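Local coordinates for fosfomycin resistance protein FosX (Mesorhizobium loti, PDB 1R9C), which catalyses the manganese-dependent hydration of the antibiotic fosfomycin and so confers resistance to it, working as a homodimer, at residues Arg13-Met18 and Arg43-Leu48; Arg65-Ile70 and Asn114-Leu119; Leu91-Pro96 and Arg105-Tyr110. All coordinates share one frame; numbering follows the deposited sequence.

In the fold
Contact 1 closes first along the chain and joins helix 15-26 to strand 44-49 in the sheet formed by the first half of the chain. Contact 2 follows, pairing strands 69-73 and 116-120 of the second sheet, and contact 3 is nested within the loop that contact 2 closes. Centres of contacts 2 and 3 lie about 9 Å apart, and strands 116-120 and 106-110 are neighbours in one sheet, where E118 OE2 and S106 OG meet in a probable hydrogen bond. Contact 1 sits about 18 Å from contact 2 and 22 Å from contact 3, centre to centre. All belong to the vicinal oxygen chelate fold, whose manganese site is completed across the dimer by H7 of the second subunit.

Contact 1: residues Arg13-Met18 and Arg43-Leu48; sequences RDLERM and REKFFL
The guanidinium of R43 is met on one face by the methyl CD1 of L15, 3.7 Å above its plane and displaced toward the rim, while at its edge, in the same plane, come the carboxylate of E16 and a water. This is the start of helix 15-26 packing against strand 44-49, a helix-on-sheet contact within the first half of the vicinal oxygen chelate fold. The salt bridge is a single straight bond: R43 NH2 donates to E16 OE2 at 2.7 Å with an N-H...O angle of 167°, meeting the oxygen nearly along its C-O axis. Carboxylate and guanidinium lie nearly coplanar, 19° apart, although the two side chains cross at about a right angle. E16 achieves this by a bend at chi2 (71°), which turns the carboxylate back toward the strand although its CB points away from it. The water ties the other carboxylate oxygen, E16 OE1, to R43 NH1 and also accepts from the backbone N of L15, which helps hold both flat groups in place. R43 is gripped further by D35 and Q58, so its rotation is probably well fixed.

L15 carries the apolar part, its CD1 lying 3.7 Å from CB of R43 and 4.2 Å from CG of K45. It thus lies against the chains of two residues of the strand, and its neighbour I56 on strand 52-58 extends the packing. The ammonium of K45 turns instead to E30 and T19. E44, probably the proton acceptor of the active site, directs its CB away from the helix. D14 is the N-cap of the helix: its OD1 receives the amide of R17 at 3.1 Å, from above the carboxylate plane.

Contact 2: residues Arg65-Ile70 and Asn114-Leu119; sequences RSYNHI and NHMFEL. With MN (manganese (II) ion), chain C.
M116 runs alongside H69, pointing the same way, where the parallel strands 69-73 and 116-120 join in the second sheet of the vicinal oxygen chelate fold. With CG anti to the backbone N (chi1 -170°), M116 brings SD to 3.8 Å from CB of H69, and a bend at chi3 swings CE to 3.7 Å from CD1 of Y67. Its sulfur also makes an oblique Met-aromatic contact with the Y67 ring, 4.6 Å from the centroid. Backbone pairing is led by E118 N donating to I70 O at 3.0 Å.

At the loop end R65 reaches N114 with an extended chain. Its NE donates to N114 OD1 at 3.0 Å, in the guanidinium plane but from above the amide's carbonyl plane, and the two planes stand 78° apart. The guanidinium also pairs with D92, while N114 ND2 turns to L62.

H69 is steadied by ND1, which donates to the carbonyl of Y67, leaving NE2 to the metal. E118 OE2 is hydrogen-bonded to OG of S106, and H7 of the second subunit completes the protein ligands. Manganese is bound by H69 NE2 at 2.1 Å and by E118 OE1 at 1.9 Å.

Contact 3: residues Leu91-Pro96 and Arg105-Tyr110; sequences LDMRPP and RSIYFY
Two backbone hydrogen bonds hold the loop 91-96 to strand 106-110, one on each side of a single bridge between M93 and F109. Y110 N donates to D92 O at 3.1 Å, and R94 N donates to Y108 O at 2.9 Å; in both, the donor is tilted from the carbonyl plane. Two waters extend the pairing, one linking D92 N to Y110 O, the other R94 O to Y108 N.

Apolar packing comes mainly from L91 and M93. L91 lies alongside F109, its CD1 meeting ring atom CD1 of F109 at 3.6 Å, an oblique approach. M93, bent at chi3, carries its terminal CE to 3.9 Å from CG2 of I107.

A third set of contacts is made by the aliphatic part of R94, whose folded chain, turned at chi2 (-99°) and chi3 (-80°), crosses Y108 and Y110 obliquely. Its CG meets CB of Y108 at 3.7 Å, and CD meets the hydroxyl OH of Y110 at 3.6 Å. The carbonyl of D92 comes to the edge of the Y110 ring, and R65 forms a cation-pi contact with Y110.

The loop follows helix 79-89, which packs through V86 on L91 and F109, with helix 15-26 reaching the same pair. From strand 106-110, Y108 and Y110 pack on M116 of the neighbouring strand 116-120, and Y108 also meets H69 edge-to-face beside the manganese.

Contact 1: residues Arg13-Met18 and Arg43-Leu48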
loop_
_atom_site.group_PDB
_atom_site.type_symbol
_atom_site.label_atom_id
_atom_site.label_comp_id
_atom_site.label_asym_id
_atom_site.label_seq_id
_atom_site.Cartn_x
_atom_site.Cartn_y
_atom_site.Cartn_z
ATOM N N ARG A 13 -7.498 -14.409 -3.308
ATOM C CA ARG A 13 -8.016 -15.667 -3.830
ATOM C C ARG A 13 -9.460 -15.514 -4.328
ATOM O O ARG A 13 -9.859 -16.151 -5.318
ATOM C CB ARG A 13 -7.951 -16.768 -2.755
ATOM C CG ARG A 13 -6.586 -17.509 -2.591
ATOM C CD ARG A 13 -6.508 -18.435 -1.343
ATOM N NE ARG A 13 -6.825 -17.720 -0.089
ATOM C CZ ARG A 13 -7.084 -18.301 1.085
ATOM N NH1 ARG A 13 -7.058 -19.622 1.213
ATOM N NH2 ARG A 13 -7.377 -17.554 2.145
ATOM N N ASP A 14 -10.231 -14.683 -3.632
ATOM C CA ASP A 14 -11.672 -14.546 -3.855
ATOM C C ASP A 14 -12.047 -13.080 -4.019
ATOM O O ASP A 14 -12.255 -12.381 -3.027
ATOM C CB ASP A 14 -12.422 -15.161 -2.654
ATOM C CG ASP A 14 -13.941 -15.134 -2.802
ATOM O OD1 ASP A 14 -14.477 -14.431 -3.687
ATOM O OD2 ASP A 14 -14.694 -15.787 -2.041
ATOM N N LEU A 15 -12.173 -12.637 -5.267
ATOM C CA LEU A 15 -12.522 -11.253 -5.572
ATOM C C LEU A 15 -13.843 -10.765 -4.980
ATOM O O LEU A 15 -14.015 -9.557 -4.682
ATOM C CB LEU A 15 -12.637 -11.080 -7.088
ATOM C CG LEU A 15 -11.487 -10.673 -7.996
ATOM C CD1 LEU A 15 -12.031 -10.187 -9.350
ATOM C CD2 LEU A 15 -10.636 -9.605 -7.374
ATOM N N GLU A 16 -14.817 -11.675 -4.909
ATOM C CA GLU A 16 -16.137 -11.326 -4.405
ATOM C C GLU A 16 -16.052 -11.004 -2.931
ATOM O O GLU A 16 -16.507 -9.949 -2.498
ATOM C CB GLU A 16 -17.140 -12.451 -4.701
ATOM C CG GLU A 16 -17.451 -12.546 -6.187
ATOM C CD GLU A 16 -16.299 -13.086 -7.025
ATOM O OE1 GLU A 16 -15.670 -14.110 -6.658
ATOM O OE2 GLU A 16 -16.021 -12.482 -8.074
ATOM N N ARG A 17 -15.400 -11.878 -2.174
ATOM C CA ARG A 17 -15.258 -11.667 -0.730
ATOM C C ARG A 17 -14.425 -10.422 -0.453
ATOM O O ARG A 17 -14.758 -9.648 0.440
ATOM C CB ARG A 17 -14.616 -12.885 -0.080
ATOM C CG ARG A 17 -14.590 -12.869 1.431
ATOM C CD ARG A 17 -15.938 -12.725 2.106
ATOM N NE ARG A 17 -15.794 -12.341 3.505
ATOM C CZ ARG A 17 -16.767 -11.778 4.230
ATOM N NH1 ARG A 17 -17.969 -11.518 3.699
ATOM N NH2 ARG A 17 -16.544 -11.483 5.490
ATOM N N MET A 18 -13.337 -10.231 -1.206
ATOM C CA MET A 18 -12.503 -9.039 -1.005
ATOM C C MET A 18 -13.328 -7.765 -1.270
ATOM O O MET A 18 -13.168 -6.784 -0.559
ATOM C CB MET A 18 -11.251 -9.079 -1.884
ATOM C CG MET A 18 -10.312 -7.882 -1.670
ATOM S SD MET A 18 -9.687 -7.782 0.036
ATOM C CE MET A 18 -8.252 -6.725 -0.265
ATOM N N ARG A 43 -8.869 -11.605 -13.815
ATOM C CA ARG A 43 -9.956 -10.881 -13.165
ATOM C C ARG A 43 -9.441 -9.831 -12.189
ATOM O O ARG A 43 -8.724 -10.143 -11.254
ATOM C CB ARG A 43 -10.877 -11.870 -12.447
ATOM C CG ARG A 43 -11.325 -13.004 -13.374
ATOM C CD ARG A 43 -12.465 -13.839 -12.863
ATOM N NE ARG A 43 -13.541 -13.044 -12.269
ATOM C CZ ARG A 43 -13.898 -13.099 -10.977
ATOM N NH1 ARG A 43 -13.259 -13.896 -10.118
ATOM N NH2 ARG A 43 -14.904 -12.351 -10.550
ATOM N N GLU A 44 -9.819 -8.578 -12.423
ATOM C CA GLU A 44 -9.398 -7.490 -11.556
ATOM C C GLU A 44 -10.570 -6.539 -11.318
ATOM O O GLU A 44 -11.516 -6.499 -12.123
ATOM C CB GLU A 44 -8.175 -6.757 -12.142
ATOM C CG GLU A 44 -8.463 -5.892 -13.352
ATOM C CD GLU A 44 -7.201 -5.420 -14.068
ATOM O OE1 GLU A 44 -6.180 -5.136 -13.402
ATOM O OE2 GLU A 44 -7.246 -5.326 -15.310
ATOM N N LYS A 45 -10.519 -5.812 -10.201
ATOM C CA LYS A 45 -11.447 -4.732 -9.922
ATOM C C LYS A 45 -10.686 -3.554 -9.372
ATOM O O LYS A 45 -9.658 -3.737 -8.708
ATOM C CB LYS A 45 -12.446 -5.161 -8.840
ATOM C CG LYS A 45 -13.466 -6.220 -9.279
ATOM C CD LYS A 45 -14.410 -6.467 -8.155
ATOM C CE LYS A 45 -15.625 -7.259 -8.566
ATOM N NZ LYS A 45 -16.675 -7.012 -7.522
ATOM N N PHE A 46 -11.194 -2.346 -9.641
ATOM C CA PHE A 46 -10.643 -1.113 -9.078
ATOM C C PHE A 46 -11.701 -0.505 -8.140
ATOM O O PHE A 46 -12.923 -0.495 -8.464
ATOM C CB PHE A 46 -10.364 -0.076 -10.162
ATOM C CG PHE A 46 -9.328 -0.479 -11.183
ATOM C CD1 PHE A 46 -9.301 0.155 -12.414
ATOM C CD2 PHE A 46 -8.364 -1.452 -10.898
ATOM C CE1 PHE A 46 -8.335 -0.167 -13.375
ATOM C CE2 PHE A 46 -7.414 -1.803 -11.845
ATOM C CZ PHE A 46 -7.386 -1.149 -13.087
ATOM N N PHE A 47 -11.226 0.019 -7.006
ATOM C CA PHE A 47 -12.088 0.690 -6.062
ATOM C C PHE A 47 -11.523 2.038 -5.697
ATOM O O PHE A 47 -10.298 2.262 -5.773
ATOM C CB PHE A 47 -12.196 -0.120 -4.757
ATOM C CG PHE A 47 -12.905 -1.437 -4.901
ATOM C CD1 PHE A 47 -12.206 -2.587 -5.310
ATOM C CD2 PHE A 47 -14.241 -1.550 -4.577
ATOM C CE1 PHE A 47 -12.848 -3.803 -5.416
ATOM C CE2 PHE A 47 -14.907 -2.795 -4.700
ATOM C CZ PHE A 47 -14.203 -3.909 -5.121
ATOM N N LEU A 48 -12.425 2.924 -5.261
ATOM C CA LEU A 48 -12.014 4.162 -4.615
ATOM C C LEU A 48 -12.456 4.161 -3.144
ATOM O O LEU A 48 -13.603 3.793 -2.795
ATOM C CB LEU A 48 -12.590 5.392 -5.329
ATOM C CG LEU A 48 -11.968 5.926 -6.626
ATOM C CD1 LEU A 48 -12.820 7.034 -7.268
ATOM C CD2 LEU A 48 -10.567 6.466 -6.320
HETATM O O HOH W 1 -13.063 -14.692 -7.239
#

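Contact 2: residues Arg65-Ile70 and Asn114-Leu119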
loop_
_atom_site.group_PDB
_atom_site.type_symbol
_atom_site.label_atom_id
_atom_site.label_comp_id
_atom_site.label_asym_id
_atom_site.label_seq_id
_atom_site.Cartn_x
_atom_site.Cartn_y
_atom_site.Cartn_z
ATOM N N ARG A 65 1.381 -14.436 7.370
ATOM C CA ARG A 65 1.102 -13.135 7.936
ATOM C C ARG A 65 2.420 -12.463 8.340
ATOM O O ARG A 65 3.367 -13.126 8.719
ATOM C CB ARG A 65 0.153 -13.287 9.134
ATOM C CG ARG A 65 -1.319 -13.345 8.686
ATOM C CD ARG A 65 -2.261 -14.056 9.645
ATOM N NE ARG A 65 -3.618 -14.176 9.079
ATOM C CZ ARG A 65 -4.746 -13.962 9.754
ATOM N NH1 ARG A 65 -4.688 -13.581 11.025
ATOM N NH2 ARG A 65 -5.936 -14.129 9.171
ATOM N N SER A 66 2.472 -11.149 8.222
ATOM C CA SER A 66 3.653 -10.384 8.631
ATOM C C SER A 66 3.144 -9.065 9.221
ATOM O O SER A 66 1.934 -8.811 9.275
ATOM C CB SER A 66 4.571 -10.134 7.418
ATOM O OG SER A 66 3.996 -9.147 6.570
ATOM N N TYR A 67 4.062 -8.210 9.652
ATOM C CA TYR A 67 3.643 -6.945 10.242
ATOM C C TYR A 67 3.746 -5.797 9.226
ATOM O O TYR A 67 3.572 -4.641 9.577
ATOM C CB TYR A 67 4.462 -6.667 11.513
ATOM C CG TYR A 67 3.805 -5.679 12.446
ATOM C CD1 TYR A 67 2.649 -6.017 13.184
ATOM C CD2 TYR A 67 4.327 -4.380 12.590
ATOM C CE1 TYR A 67 2.028 -5.061 14.054
ATOM C CE2 TYR A 67 3.730 -3.436 13.453
ATOM C CZ TYR A 67 2.587 -3.783 14.183
ATOM O OH TYR A 67 2.012 -2.832 15.013
ATOM N N ASN A 68 4.027 -6.117 7.958
ATOM C CA ASN A 68 3.838 -5.135 6.891
ATOM C C ASN A 68 2.369 -4.805 6.871
ATOM O O ASN A 68 1.526 -5.706 6.965
ATOM C CB ASN A 68 4.296 -5.717 5.530
ATOM C CG ASN A 68 5.762 -5.986 5.507
ATOM O OD1 ASN A 68 6.552 -5.065 5.354
ATOM N ND2 ASN A 68 6.158 -7.247 5.725
ATOM N N HIS A 69 2.023 -3.519 6.784
ATOM C CA HIS A 69 0.634 -3.148 6.904
ATOM C C HIS A 69 0.374 -1.778 6.248
ATOM O O HIS A 69 1.298 -0.972 6.061
ATOM C CB HIS A 69 0.106 -3.239 8.382
ATOM C CG HIS A 69 0.668 -2.209 9.341
ATOM N ND1 HIS A 69 1.743 -2.468 10.162
ATOM C CD2 HIS A 69 0.250 -0.956 9.662
ATOM C CE1 HIS A 69 1.980 -1.410 10.926
ATOM N NE2 HIS A 69 1.094 -0.470 10.642
ATOM N N ILE A 70 -0.873 -1.573 5.856
ATOM C CA ILE A 70 -1.324 -0.283 5.345
ATOM C C ILE A 70 -2.371 0.242 6.310
ATOM O O ILE A 70 -3.316 -0.487 6.662
ATOM C CB ILE A 70 -1.942 -0.437 3.917
ATOM C CG1 ILE A 70 -0.927 -0.957 2.887
ATOM C CG2 ILE A 70 -2.580 0.874 3.437
ATOM C CD1 ILE A 70 0.358 -0.116 2.743
ATOM N N ASN A 114 -4.183 -12.962 4.207
ATOM C CA ASN A 114 -3.047 -12.590 5.047
ATOM C C ASN A 114 -2.504 -11.168 4.925
ATOM O O ASN A 114 -1.451 -10.886 5.451
ATOM C CB ASN A 114 -1.914 -13.637 4.944
ATOM C CG ASN A 114 -2.375 -14.994 5.385
ATOM O OD1 ASN A 114 -3.284 -15.109 6.225
ATOM N ND2 ASN A 114 -1.773 -16.035 4.833
ATOM N N HIS A 115 -3.215 -10.267 4.260
ATOM C CA HIS A 115 -2.851 -8.854 4.306
ATOM C C HIS A 115 -3.305 -8.231 5.622
ATOM O O HIS A 115 -4.468 -8.393 6.005
ATOM C CB HIS A 115 -3.519 -8.063 3.177
ATOM C CG HIS A 115 -3.269 -8.618 1.805
ATOM N ND1 HIS A 115 -4.279 -9.140 1.026
ATOM C CD2 HIS A 115 -2.150 -8.652 1.040
ATOM C CE1 HIS A 115 -3.784 -9.521 -0.143
ATOM N NE2 HIS A 115 -2.490 -9.250 -0.156
ATOM N N MET A 116 -2.410 -7.482 6.272
ATOM C CA MET A 116 -2.783 -6.725 7.480
ATOM C C MET A 116 -3.157 -5.278 7.116
ATOM O O MET A 116 -2.451 -4.589 6.337
ATOM C CB MET A 116 -1.661 -6.738 8.525
ATOM C CG MET A 116 -2.038 -6.178 9.925
ATOM S SD MET A 116 -0.578 -5.866 10.979
ATOM C CE MET A 116 -0.378 -7.445 11.509
ATOM N N PHE A 117 -4.245 -4.814 7.709
ATOM C CA PHE A 117 -4.676 -3.413 7.571
ATOM C C PHE A 117 -4.793 -2.835 8.946
ATOM O O PHE A 117 -4.891 -3.599 9.921
ATOM C CB PHE A 117 -6.044 -3.352 6.892
ATOM C CG PHE A 117 -6.002 -3.727 5.441
ATOM C CD1 PHE A 117 -6.289 -5.033 5.041
ATOM C CD2 PHE A 117 -5.627 -2.788 4.486
ATOM C CE1 PHE A 117 -6.207 -5.403 3.682
ATOM C CE2 PHE A 117 -5.562 -3.131 3.121
ATOM C CZ PHE A 117 -5.857 -4.437 2.729
ATOM N N GLU A 118 -4.777 -1.507 9.044
ATOM C CA GLU A 118 -4.849 -0.830 10.333
ATOM C C GLU A 118 -5.824 0.341 10.126
ATOM O O GLU A 118 -5.826 0.953 9.065
ATOM C CB GLU A 118 -3.472 -0.284 10.732
ATOM C CG GLU A 118 -3.505 0.566 12.017
ATOM C CD GLU A 118 -2.152 1.109 12.460
ATOM O OE1 GLU A 118 -1.069 0.841 11.818
ATOM O OE2 GLU A 118 -2.182 1.790 13.541
ATOM N N LEU A 119 -6.675 0.585 11.122
ATOM C CA LEU A 119 -7.449 1.828 11.221
ATOM C C LEU A 119 -6.877 2.540 12.437
ATOM O O LEU A 119 -6.882 1.982 13.541
ATOM C CB LEU A 119 -8.937 1.511 11.441
ATOM C CG LEU A 119 -9.501 0.588 10.354
ATOM C CD1 LEU A 119 -10.846 0.065 10.773
ATOM C CD2 LEU A 119 -9.614 1.355 8.997
HETATM MN MN MN C . 0.836 1.146 11.896
HETATM O O HOH W 2 -6.199 -13.877 6.422
HETATM O O HOH W 3 -0.278 -10.099 7.614
HETATM O O HOH W 4 0.329 -7.447 5.489
HETATM O O HOH W 5 3.033 1.340 12.116
#

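Contact 3: residues Leu91-Pro96 and Arg105-Tyr110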
loop_
_atom_site.group_PDB
_atom_site.type_symbol
_atom_site.label_atom_id
_atom_site.label_comp_id
_atom_site.label_asym_id
_atom_site.label_seq_id
_atom_site.Cartn_x
_atom_site.Cartn_y
_atom_site.Cartn_z
ATOM N N LEU A 91 -13.616 -10.973 10.358
ATOM C CA LEU A 91 -12.174 -10.860 10.089
ATOM C C LEU A 91 -11.323 -11.064 11.343
ATOM O O LEU A 91 -11.735 -10.666 12.445
ATOM C CB LEU A 91 -11.880 -9.516 9.449
ATOM C CG LEU A 91 -12.567 -9.258 8.092
ATOM C CD1 LEU A 91 -12.259 -7.840 7.646
ATOM C CD2 LEU A 91 -12.127 -10.300 7.046
ATOM N N ASP A 92 -10.182 -11.741 11.203
ATOM C CA ASP A 92 -9.259 -11.880 12.343
ATOM C C ASP A 92 -8.722 -10.497 12.709
ATOM O O ASP A 92 -8.528 -9.662 11.839
ATOM C CB ASP A 92 -8.071 -12.800 12.016
ATOM C CG ASP A 92 -8.457 -14.284 11.902
ATOM O OD1 ASP A 92 -9.499 -14.725 12.459
ATOM O OD2 ASP A 92 -7.730 -15.101 11.302
ATOM N N MET A 93 -8.488 -10.260 13.993
ATOM C CA MET A 93 -7.878 -9.005 14.414
ATOM C C MET A 93 -6.866 -9.175 15.547
ATOM O O MET A 93 -6.872 -10.178 16.266
ATOM C CB MET A 93 -8.948 -7.957 14.762
ATOM C CG MET A 93 -10.015 -8.413 15.738
ATOM S SD MET A 93 -11.382 -7.197 15.738
ATOM C CE MET A 93 -10.552 -5.835 16.548
ATOM N N ARG A 94 -5.978 -8.194 15.670
ATOM C CA ARG A 94 -5.062 -8.111 16.801
ATOM C C ARG A 94 -5.843 -7.561 17.992
ATOM O O ARG A 94 -6.812 -6.824 17.803
ATOM C CB ARG A 94 -3.901 -7.187 16.442
ATOM C CG ARG A 94 -3.098 -7.690 15.251
ATOM C CD ARG A 94 -1.836 -8.408 15.651
ATOM N NE ARG A 94 -0.790 -7.451 15.978
ATOM C CZ ARG A 94 0.024 -7.534 17.023
ATOM N NH1 ARG A 94 -0.056 -8.548 17.873
ATOM N NH2 ARG A 94 0.932 -6.580 17.213
ATOM N N PRO A 95 -5.452 -7.894 19.218
ATOM C CA PRO A 95 -6.242 -7.451 20.373
ATOM C C PRO A 95 -6.087 -5.933 20.578
ATOM O O PRO A 95 -4.999 -5.416 20.319
ATOM C CB PRO A 95 -5.654 -8.248 21.541
ATOM C CG PRO A 95 -4.713 -9.257 20.899
ATOM C CD PRO A 95 -4.243 -8.638 19.625
ATOM N N PRO A 96 -7.152 -5.229 20.969
ATOM C CA PRO A 96 -7.074 -3.768 21.157
ATOM C C PRO A 96 -6.212 -3.424 22.384
ATOM O O PRO A 96 -6.425 -3.992 23.456
ATOM C CB PRO A 96 -8.539 -3.347 21.344
ATOM C CG PRO A 96 -9.254 -4.576 21.836
ATOM C CD PRO A 96 -8.496 -5.766 21.270
ATOM N N ARG A 105 -5.176 5.511 18.824
ATOM C CA ARG A 105 -5.362 4.077 18.993
ATOM C C ARG A 105 -5.647 3.427 17.646
ATOM O O ARG A 105 -5.931 4.105 16.683
ATOM C CB ARG A 105 -6.465 3.740 19.993
ATOM C CG ARG A 105 -7.712 4.563 19.880
ATOM C CD ARG A 105 -8.633 4.393 21.092
ATOM N NE ARG A 105 -9.944 4.995 20.883
ATOM C CZ ARG A 105 -11.087 4.552 21.433
ATOM N NH1 ARG A 105 -11.087 3.471 22.207
ATOM N NH2 ARG A 105 -12.235 5.184 21.181
ATOM N N SER A 106 -5.522 2.105 17.587
ATOM C CA SER A 106 -5.627 1.407 16.322
ATOM C C SER A 106 -6.419 0.140 16.457
ATOM O O SER A 106 -6.470 -0.479 17.544
ATOM C CB SER A 106 -4.243 1.057 15.791
ATOM O OG SER A 106 -3.496 2.240 15.665
ATOM N N ILE A 107 -7.033 -0.218 15.335
ATOM C CA ILE A 107 -7.584 -1.551 15.114
ATOM C C ILE A 107 -6.702 -2.181 14.015
ATOM O O ILE A 107 -6.513 -1.566 12.952
ATOM C CB ILE A 107 -9.052 -1.440 14.608
ATOM C CG1 ILE A 107 -9.937 -0.717 15.609
ATOM C CG2 ILE A 107 -9.635 -2.830 14.235
ATOM C CD1 ILE A 107 -11.074 0.065 14.947
ATOM N N TYR A 108 -6.168 -3.380 14.261
ATOM C CA TYR A 108 -5.432 -4.089 13.199
ATOM C C TYR A 108 -6.215 -5.343 12.895
ATOM O O TYR A 108 -6.622 -6.036 13.808
ATOM C CB TYR A 108 -4.040 -4.533 13.644
ATOM C CG TYR A 108 -3.100 -3.432 14.033
ATOM C CD1 TYR A 108 -3.134 -2.910 15.315
ATOM C CD2 TYR A 108 -2.145 -2.930 13.138
ATOM C CE1 TYR A 108 -2.282 -1.900 15.702
ATOM C CE2 TYR A 108 -1.254 -1.911 13.547
ATOM C CZ TYR A 108 -1.358 -1.399 14.820
ATOM O OH TYR A 108 -0.518 -0.414 15.283
ATOM N N PHE A 109 -6.422 -5.611 11.615
ATOM C CA PHE A 109 -7.209 -6.753 11.175
ATOM C C PHE A 109 -6.580 -7.304 9.878
ATOM O O PHE A 109 -5.692 -6.685 9.308
ATOM C CB PHE A 109 -8.691 -6.357 11.007
ATOM C CG PHE A 109 -8.972 -5.471 9.813
ATOM C CD1 PHE A 109 -9.319 -6.016 8.582
ATOM C CD2 PHE A 109 -8.904 -4.078 9.931
ATOM C CE1 PHE A 109 -9.556 -5.187 7.484
ATOM C CE2 PHE A 109 -9.152 -3.251 8.845
ATOM C CZ PHE A 109 -9.497 -3.803 7.622
ATOM N N TYR A 110 -6.987 -8.496 9.475
ATOM C CA TYR A 110 -6.442 -9.138 8.282
ATOM C C TYR A 110 -7.617 -9.321 7.344
ATOM O O TYR A 110 -8.728 -9.585 7.807
ATOM C CB TYR A 110 -5.874 -10.524 8.624
ATOM C CG TYR A 110 -4.786 -10.481 9.668
ATOM C CD1 TYR A 110 -5.110 -10.524 11.013
ATOM C CD2 TYR A 110 -3.446 -10.321 9.300
ATOM C CE1 TYR A 110 -4.147 -10.468 11.978
ATOM C CE2 TYR A 110 -2.454 -10.230 10.258
ATOM C CZ TYR A 110 -2.817 -10.337 11.603
ATOM O OH TYR A 110 -1.876 -10.266 12.576
HETATM O O HOH W 6 -9.243 -12.393 8.547
HETATM O O HOH W 7 -6.484 -4.173 16.798
#